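Local coordinates for peptidase S15/CocE/NonD (Thaumarchaeota archaeon SCGC AB-539-E09, PDB 4PF1), which probably acts as a serine aminopeptidase of the S15 (X-Pro dipeptidyl-peptidase) family, using an alpha/beta-hydrolase catalytic domain to cleave residues from the amino end of peptides, at residues D195-G200 / K257-H262; A206-A211 / D233-A238. One frame throughout, in Å; residues are numbered along the deposited sequence.

Contact 1: D195-G200 / K257-H262; sequences DWFHMG and KKLAAH
One methyl group of Leu259 meets two aromatic residues of 195-200. CD2 lies 3.7 Å from Phe197 CE1, an atom on the rim of the phenyl ring, and 3.9 Å from Trp196 CB, at the root of the indole. It approaches both rings obliquely. Leu259 leaves the helix alongside the opposite segment, and its CG stands anti to the carbonyl carbon (chi1 -71°), which carries the branched end inward, where the leucine and Phe197 side chains run past one another, pointing opposite ways. At the end of the phenyl ring, Phe197 CZ comes within 4.2 Å of His262 O, a loose contact at the residue where the chain leaves helix 254-261. That carbonyl accepts a hydrogen bond from Trp269 NE1, while the His262 imidazole bonds through ND1 to Asp266. No hydrogen bond crosses between the segments. Farther out, Phe197 meets the rings of Trp191 and Phe202, and Trp196 makes an edge-to-face contact with Phe255, so both aromatics belong to a larger cluster. A glycerol, probably from the crystallisation liquor, lies near Trp196. The arrangement is buried aromatic-aliphatic packing between an antiparallel hairpin, 197-198 with 201-202, and a helix inserted between strands 178-184 and 287-292 of the alpha/beta-hydrolase fold.

Contact 2: A206-A211 / D233-A238; sequences ASLPYA and DAYLRA
Tyr235 reaches across from helix 231-238 with its phenol end leading, and Pro209 faces it from the opposite direction. The hydroxyl oxygen touches the pyrrolidine ring at two neighbouring carbons: OH lies 3.7 Å from Pro209 CG and 3.9 Å from Pro209 CD. These are van der Waals contacts, and no hydrogen bond links the two segments. Leu208, next to Pro209 on helix 204-215, comes to the rim of the phenol, where its CD1 sits near the ring plane, 4.3 Å from Tyr235 CE2. The tyrosine CG is anti to the carbonyl carbon (chi1 -77°), a setting that extends the ring toward the other helix and lets a long side chain span backbones whose nearest CA atoms, those of Leu208 and Tyr235, are 11.0 Å apart. Pro209 has no amide hydrogen to give to the preceding turn, and helix 204-215 is kinked here. Away from the contact, Arg237 NH2 forms a 2.8 Å salt bridge with Asp233 OD1, and Arg237 also pairs with Asp513 of a neighbouring subunit. Met244 of helix 241-247 packs against both Leu208 and Tyr235, while Trp256 of helix 254-261 adjoins Leu208 and Phe581 from a loop touches Tyr235.

How the contacts relate
From the N terminus, the chain passes through strand 178-184 of the central sheet before reaching 195-200, the first half of contact 1. The hairpin then leads into helix 204-215, whose 206-211 portion pairs with 233-238 to close the shorter loop of contact 2. Helix 241-247 follows, and helix 254-261 returns to the hairpin, so contact 1 closes the larger loop with contact 2 nested inside it. The two centres are 14 Å apart, and Trp196 joins them directly: its CH2 lies 3.6 Å from Tyr210 CD1. Ser207 likewise touches both Trp196 and Leu259. Together the contacts tie the hairpin to helices 204-215, 231-238 and 254-261, all lying in the chain between strands 178-184 and 287-292.

Contact 1: D195-G200 / K257-H262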
ATOM      1  N   ASP A 195      16.170  28.631   5.945  1.00 15.88           N
ATOM      2  CA  ASP A 195      15.750  27.705   7.008  1.00 15.44           C
ATOM      3  C   ASP A 195      15.082  28.299   8.255  1.00 18.01           C
ATOM      4  O   ASP A 195      14.136  27.690   8.756  1.00 17.23           O
ATOM      5  CB  ASP A 195      16.937  26.857   7.473  1.00 17.20           C
ATOM      6  CG  ASP A 195      17.427  25.896   6.418  1.00 25.56           C
ATOM      7  OD1 ASP A 195      16.713  24.913   6.136  1.00 24.70           O
ATOM      8  OD2 ASP A 195      18.522  26.125   5.880  1.00 32.13           O
ATOM      9  N   TRP A 196      15.633  29.376   8.832  1.00 14.63           N
ATOM     10  CA  TRP A 196      15.173  29.885  10.132  1.00 14.51           C
ATOM     11  C   TRP A 196      13.982  30.849  10.035  1.00 17.18           C
ATOM     12  O   TRP A 196      13.066  30.746  10.847  1.00 16.06           O
ATOM     13  CB  TRP A 196      16.337  30.524  10.918  1.00 13.77           C
ATOM     14  CG  TRP A 196      17.669  29.848  10.700  1.00 14.89           C
ATOM     15  CD1 TRP A 196      18.807  30.421  10.213  1.00 17.94           C
ATOM     16  CD2 TRP A 196      17.968  28.453  10.887  1.00 14.62           C
ATOM     17  NE1 TRP A 196      19.798  29.475  10.084  1.00 17.37           N
ATOM     18  CE2 TRP A 196      19.308  28.256  10.486  1.00 18.70           C
ATOM     19  CE3 TRP A 196      17.227  27.347  11.341  1.00 15.88           C
ATOM     20  CZ2 TRP A 196      19.942  27.012  10.587  1.00 17.89           C
ATOM     21  CZ3 TRP A 196      17.841  26.104  11.391  1.00 17.42           C
ATOM     22  CH2 TRP A 196      19.183  25.946  11.016  1.00 18.19           C
ATOM     23  N   PHE A 197      14.003  31.784   9.072  1.00 13.57           N
ATOM     24  CA  PHE A 197      12.914  32.746   8.856  1.00 13.29           C
ATOM     25  C   PHE A 197      12.636  32.935   7.364  1.00 17.44           C
ATOM     26  O   PHE A 197      13.540  32.770   6.543  1.00 16.67           O
ATOM     27  CB  PHE A 197      13.245  34.138   9.462  1.00 15.18           C
ATOM     28  CG  PHE A 197      13.634  34.237  10.920  1.00 16.59           C
ATOM     29  CD1 PHE A 197      14.931  33.942  11.332  1.00 19.35           C
ATOM     30  CD2 PHE A 197      12.765  34.797  11.849  1.00 18.30           C
ATOM     31  CE1 PHE A 197      15.310  34.095  12.668  1.00 20.40           C
ATOM     32  CE2 PHE A 197      13.145  34.947  13.189  1.00 21.22           C
ATOM     33  CZ  PHE A 197      14.415  34.598  13.589  1.00 19.26           C
ATOM     34  N   HIS A 198      11.397  33.348   7.027  1.00 14.44           N
ATOM     35  CA  HIS A 198      10.995  33.761   5.685  1.00 14.65           C
ATOM     36  C   HIS A 198      10.450  35.170   5.794  1.00 20.14           C
ATOM     37  O   HIS A 198       9.353  35.366   6.325  1.00 19.67           O
ATOM     38  CB  HIS A 198       9.968  32.800   5.059  1.00 14.65           C
ATOM     39  CG  HIS A 198      10.569  31.564   4.463  1.00 17.29           C
ATOM     40  ND1 HIS A 198      10.022  30.971   3.346  1.00 18.57           N
ATOM     41  CD2 HIS A 198      11.625  30.827   4.875  1.00 18.54           C
ATOM     42  CE1 HIS A 198      10.758  29.897   3.113  1.00 17.76           C
ATOM     43  NE2 HIS A 198      11.729  29.766   4.011  1.00 18.08           N
ATOM     44  N   MET A 199      11.273  36.163   5.400  1.00 18.44           N
ATOM     45  CA  MET A 199      10.961  37.600   5.474  1.00 19.15           C
ATOM     46  C   MET A 199      10.460  38.007   6.897  1.00 22.37           C
ATOM     47  O   MET A 199       9.485  38.752   7.036  1.00 21.98           O
ATOM     48  CB  MET A 199       9.962  38.010   4.367  1.00 21.69           C
ATOM     49  CG  MET A 199      10.600  38.072   2.985  1.00 26.00           C
ATOM     50  SD  MET A 199       9.418  38.328   1.632  1.00 31.28           S
ATOM     51  CE  MET A 199       8.850  36.634   1.362  1.00 27.46           C
ATOM     52  N   GLY A 200      11.141  37.490   7.925  1.00 18.13           N
ATOM     53  CA  GLY A 200      10.841  37.799   9.322  1.00 17.88           C
ATOM     54  C   GLY A 200       9.993  36.800  10.086  1.00 20.11           C
ATOM     55  O   GLY A 200       9.991  36.817  11.321  1.00 19.87           O
ATOM     56  N   LYS A 257      20.022  31.150  21.490  1.00 17.49           N
ATOM     57  CA  LYS A 257      20.398  32.440  22.080  1.00 17.64           C
ATOM     58  C   LYS A 257      20.562  33.486  20.974  1.00 21.28           C
ATOM     59  O   LYS A 257      20.101  34.610  21.133  1.00 21.10           O
ATOM     60  CB  LYS A 257      21.691  32.313  22.906  1.00 20.10           C
ATOM     61  CG  LYS A 257      21.556  31.408  24.130  1.00 30.72           C
ATOM     62  CD  LYS A 257      22.889  31.227  24.861  1.00 38.95           C
ATOM     63  CE  LYS A 257      23.080  32.209  25.995  1.00 49.30           C
ATOM     64  NZ  LYS A 257      22.207  31.898  27.158  1.00 59.12           N
ATOM     65  N   LYS A 258      21.143  33.081  19.824  1.00 17.85           N
ATOM     66  CA  LYS A 258      21.316  33.938  18.645  1.00 17.49           C
ATOM     67  C   LYS A 258      19.960  34.270  17.993  1.00 21.16           C
ATOM     68  O   LYS A 258      19.723  35.425  17.641  1.00 20.25           O
ATOM     69  CB  LYS A 258      22.246  33.269  17.620  1.00 19.23           C
ATOM     70  CG  LYS A 258      23.702  33.170  18.073  1.00 21.71           C
ATOM     71  CD  LYS A 258      24.493  32.231  17.175  1.00 23.24           C
ATOM     72  CE  LYS A 258      25.923  32.077  17.631  1.00 31.88           C
ATOM     73  NZ  LYS A 258      26.627  31.008  16.875  1.00 37.95           N
ATOM     74  N   LEU A 259      19.071  33.254  17.840  1.00 18.43           N
ATOM     75  CA  LEU A 259      17.738  33.428  17.238  1.00 18.27           C
ATOM     76  C   LEU A 259      16.865  34.375  18.075  1.00 21.75           C
ATOM     77  O   LEU A 259      16.220  35.267  17.516  1.00 21.20           O
ATOM     78  CB  LEU A 259      17.019  32.068  17.067  1.00 18.12           C
ATOM     79  CG  LEU A 259      17.560  31.118  15.988  1.00 22.83           C
ATOM     80  CD1 LEU A 259      17.046  29.701  16.207  1.00 22.61           C
ATOM     81  CD2 LEU A 259      17.196  31.596  14.585  1.00 25.54           C
ATOM     82  N   ALA A 260      16.862  34.187  19.415  1.00 18.00           N
ATOM     83  CA  ALA A 260      16.081  35.002  20.350  1.00 18.15           C
ATOM     84  C   ALA A 260      16.614  36.438  20.447  1.00 21.98           C
ATOM     85  O   ALA A 260      15.817  37.368  20.578  1.00 21.96           O
ATOM     86  CB  ALA A 260      16.074  34.354  21.728  1.00 19.03           C
ATOM     87  N   ALA A 261      17.955  36.617  20.392  1.00 18.29           N
ATOM     88  CA  ALA A 261      18.589  37.942  20.470  1.00 18.68           C
ATOM     89  C   ALA A 261      18.506  38.704  19.137  1.00 22.13           C
ATOM     90  O   ALA A 261      18.606  39.930  19.136  1.00 21.94           O
ATOM     91  CB  ALA A 261      20.045  37.809  20.897  1.00 19.80           C
ATOM     92  N   HIS A 262      18.325  37.986  18.007  1.00 18.34           N
ATOM     93  CA  HIS A 262      18.260  38.632  16.693  1.00 17.76           C
ATOM     94  C   HIS A 262      16.971  38.254  15.911  1.00 20.96           C
ATOM     95  O   HIS A 262      17.068  37.599  14.867  1.00 19.88           O
ATOM     96  CB  HIS A 262      19.519  38.299  15.863  1.00 18.57           C
ATOM     97  CG  HIS A 262      20.808  38.633  16.549  1.00 22.55           C
ATOM     98  ND1 HIS A 262      21.200  39.944  16.752  1.00 25.05           N
ATOM     99  CD2 HIS A 262      21.755  37.811  17.060  1.00 24.29           C
ATOM    100  CE1 HIS A 262      22.365  39.879  17.377  1.00 24.85           C
ATOM    101  NE2 HIS A 262      22.738  38.618  17.584  1.00 24.69           N
TER

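Contact 2: A206-A211 / D233-A238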
ATOM      1  N   ALA A 206      11.208  24.053  12.183  1.00 17.51           N
ATOM      2  CA  ALA A 206      12.456  23.709  11.509  1.00 17.25           C
ATOM      3  C   ALA A 206      13.678  24.169  12.308  1.00 20.80           C
ATOM      4  O   ALA A 206      14.772  23.644  12.096  1.00 21.26           O
ATOM      5  CB  ALA A 206      12.484  24.330  10.119  1.00 18.00           C
ATOM      6  N   SER A 207      13.501  25.141  13.228  1.00 15.70           N
ATOM      7  CA  SER A 207      14.625  25.700  13.971  1.00 15.17           C
ATOM      8  C   SER A 207      14.875  25.034  15.329  1.00 18.65           C
ATOM      9  O   SER A 207      15.989  24.566  15.561  1.00 18.12           O
ATOM     10  CB  SER A 207      14.444  27.203  14.164  1.00 17.44           C
ATOM     11  OG  SER A 207      14.296  27.864  12.918  1.00 20.93           O
ATOM     12  N   LEU A 208      13.875  25.043  16.240  1.00 15.77           N
ATOM     13  CA  LEU A 208      14.021  24.548  17.620  1.00 15.92           C
ATOM     14  C   LEU A 208      14.478  23.066  17.715  1.00 18.74           C
ATOM     15  O   LEU A 208      15.505  22.831  18.352  1.00 17.44           O
ATOM     16  CB  LEU A 208      12.743  24.773  18.454  1.00 16.40           C
ATOM     17  CG  LEU A 208      12.283  26.228  18.640  1.00 21.95           C
ATOM     18  CD1 LEU A 208      11.022  26.292  19.475  1.00 22.03           C
ATOM     19  CD2 LEU A 208      13.364  27.076  19.288  1.00 25.94           C
ATOM     20  N   PRO A 209      13.788  22.060  17.095  1.00 15.44           N
ATOM     21  CA  PRO A 209      14.276  20.667  17.209  1.00 15.46           C
ATOM     22  C   PRO A 209      15.669  20.471  16.605  1.00 19.39           C
ATOM     23  O   PRO A 209      16.475  19.727  17.164  1.00 19.08           O
ATOM     24  CB  PRO A 209      13.221  19.852  16.446  1.00 17.11           C
ATOM     25  CG  PRO A 209      12.011  20.723  16.411  1.00 21.41           C
ATOM     26  CD  PRO A 209      12.538  22.119  16.312  1.00 16.97           C
ATOM     27  N   TYR A 210      15.962  21.166  15.486  1.00 15.73           N
ATOM     28  CA  TYR A 210      17.251  21.083  14.794  1.00 15.11           C
ATOM     29  C   TYR A 210      18.387  21.670  15.645  1.00 17.93           C
ATOM     30  O   TYR A 210      19.437  21.040  15.758  1.00 16.74           O
ATOM     31  CB  TYR A 210      17.179  21.777  13.426  1.00 15.97           C
ATOM     32  CG  TYR A 210      18.479  21.745  12.653  1.00 17.67           C
ATOM     33  CD1 TYR A 210      19.379  22.806  12.719  1.00 19.44           C
ATOM     34  CD2 TYR A 210      18.793  20.672  11.822  1.00 18.22           C
ATOM     35  CE1 TYR A 210      20.575  22.784  12.006  1.00 19.70           C
ATOM     36  CE2 TYR A 210      19.984  20.645  11.097  1.00 19.01           C
ATOM     37  CZ  TYR A 210      20.870  21.705  11.190  1.00 25.16           C
ATOM     38  OH  TYR A 210      22.039  21.692  10.477  1.00 25.97           O
ATOM     39  N   ALA A 211      18.186  22.871  16.237  1.00 15.18           N
ATOM     40  CA  ALA A 211      19.196  23.486  17.105  1.00 15.30           C
ATOM     41  C   ALA A 211      19.452  22.599  18.329  1.00 18.55           C
ATOM     42  O   ALA A 211      20.599  22.420  18.718  1.00 18.41           O
ATOM     43  CB  ALA A 211      18.753  24.878  17.539  1.00 16.40           C
ATOM     44  N   ASP A 233      -1.021  21.103  17.819  1.00 14.72           N
ATOM     45  CA  ASP A 233      -1.509  21.143  19.189  1.00 15.65           C
ATOM     46  C   ASP A 233      -0.403  21.548  20.169  1.00 19.09           C
ATOM     47  O   ASP A 233      -0.616  22.442  20.992  1.00 20.17           O
ATOM     48  CB  ASP A 233      -2.077  19.771  19.575  1.00 18.33           C
ATOM     49  CG  ASP A 233      -3.508  19.826  20.041  1.00 33.64           C
ATOM     50  OD1 ASP A 233      -3.733  20.169  21.220  1.00 36.30           O
ATOM     51  OD2 ASP A 233      -4.407  19.528  19.229  1.00 40.70           O
ATOM     52  N   ALA A 234       0.785  20.918  20.052  1.00 14.03           N
ATOM     53  CA  ALA A 234       1.944  21.156  20.926  1.00 13.62           C
ATOM     54  C   ALA A 234       2.420  22.614  20.904  1.00 16.37           C
ATOM     55  O   ALA A 234       2.558  23.217  21.966  1.00 15.20           O
ATOM     56  CB  ALA A 234       3.092  20.230  20.540  1.00 14.06           C
ATOM     57  N   TYR A 235       2.653  23.182  19.700  1.00 13.32           N
ATOM     58  CA  TYR A 235       3.154  24.549  19.546  1.00 13.13           C
ATOM     59  C   TYR A 235       2.095  25.610  19.925  1.00 19.06           C
ATOM     60  O   TYR A 235       2.464  26.659  20.461  1.00 19.10           O
ATOM     61  CB  TYR A 235       3.692  24.777  18.121  1.00 13.20           C
ATOM     62  CG  TYR A 235       5.056  24.151  17.899  1.00 13.64           C
ATOM     63  CD1 TYR A 235       5.180  22.823  17.500  1.00 15.27           C
ATOM     64  CD2 TYR A 235       6.225  24.877  18.119  1.00 13.90           C
ATOM     65  CE1 TYR A 235       6.431  22.233  17.319  1.00 16.00           C
ATOM     66  CE2 TYR A 235       7.484  24.302  17.926  1.00 14.21           C
ATOM     67  CZ  TYR A 235       7.581  22.976  17.531  1.00 19.82           C
ATOM     68  OH  TYR A 235       8.811  22.387  17.354  1.00 18.91           O
ATOM     69  N   LEU A 236       0.792  25.321  19.697  1.00 16.20           N
ATOM     70  CA  LEU A 236      -0.301  26.237  20.064  1.00 16.04           C
ATOM     71  C   LEU A 236      -0.447  26.341  21.591  1.00 20.64           C
ATOM     72  O   LEU A 236      -0.647  27.443  22.107  1.00 19.56           O
ATOM     73  CB  LEU A 236      -1.634  25.798  19.420  1.00 15.69           C
ATOM     74  CG  LEU A 236      -2.835  26.765  19.547  1.00 20.00           C
ATOM     75  CD1 LEU A 236      -2.533  28.130  18.921  1.00 19.48           C
ATOM     76  CD2 LEU A 236      -4.088  26.164  18.911  1.00 21.28           C
ATOM     77  N   ARG A 237      -0.318  25.199  22.308  1.00 18.66           N
ATOM     78  CA  ARG A 237      -0.408  25.147  23.776  1.00 19.17           C
ATOM     79  C   ARG A 237       0.759  25.891  24.428  1.00 23.15           C
ATOM     80  O   ARG A 237       0.580  26.484  25.490  1.00 23.29           O
ATOM     81  CB  ARG A 237      -0.458  23.699  24.279  1.00 20.06           C
ATOM     82  CG  ARG A 237      -1.811  23.030  24.065  1.00 30.79           C
ATOM     83  CD  ARG A 237      -1.837  21.652  24.688  1.00 42.58           C
ATOM     84  NE  ARG A 237      -2.736  20.742  23.978  1.00 49.58           N
ATOM     85  CZ  ARG A 237      -2.854  19.446  24.256  1.00 64.24           C
ATOM     86  NH1 ARG A 237      -2.134  18.900  25.229  1.00 50.95           N
ATOM     87  NH2 ARG A 237      -3.691  18.687  23.562  1.00 50.86           N
ATOM     88  N   ALA A 238       1.946  25.883  23.776  1.00 19.29           N
ATOM     89  CA  ALA A 238       3.133  26.601  24.256  1.00 18.92           C
ATOM     90  C   ALA A 238       2.931  28.123  24.136  1.00 22.13           C
ATOM     91  O   ALA A 238       3.445  28.876  24.961  1.00 21.69           O
ATOM     92  CB  ALA A 238       4.364  26.167  23.477  1.00 19.17           C
TER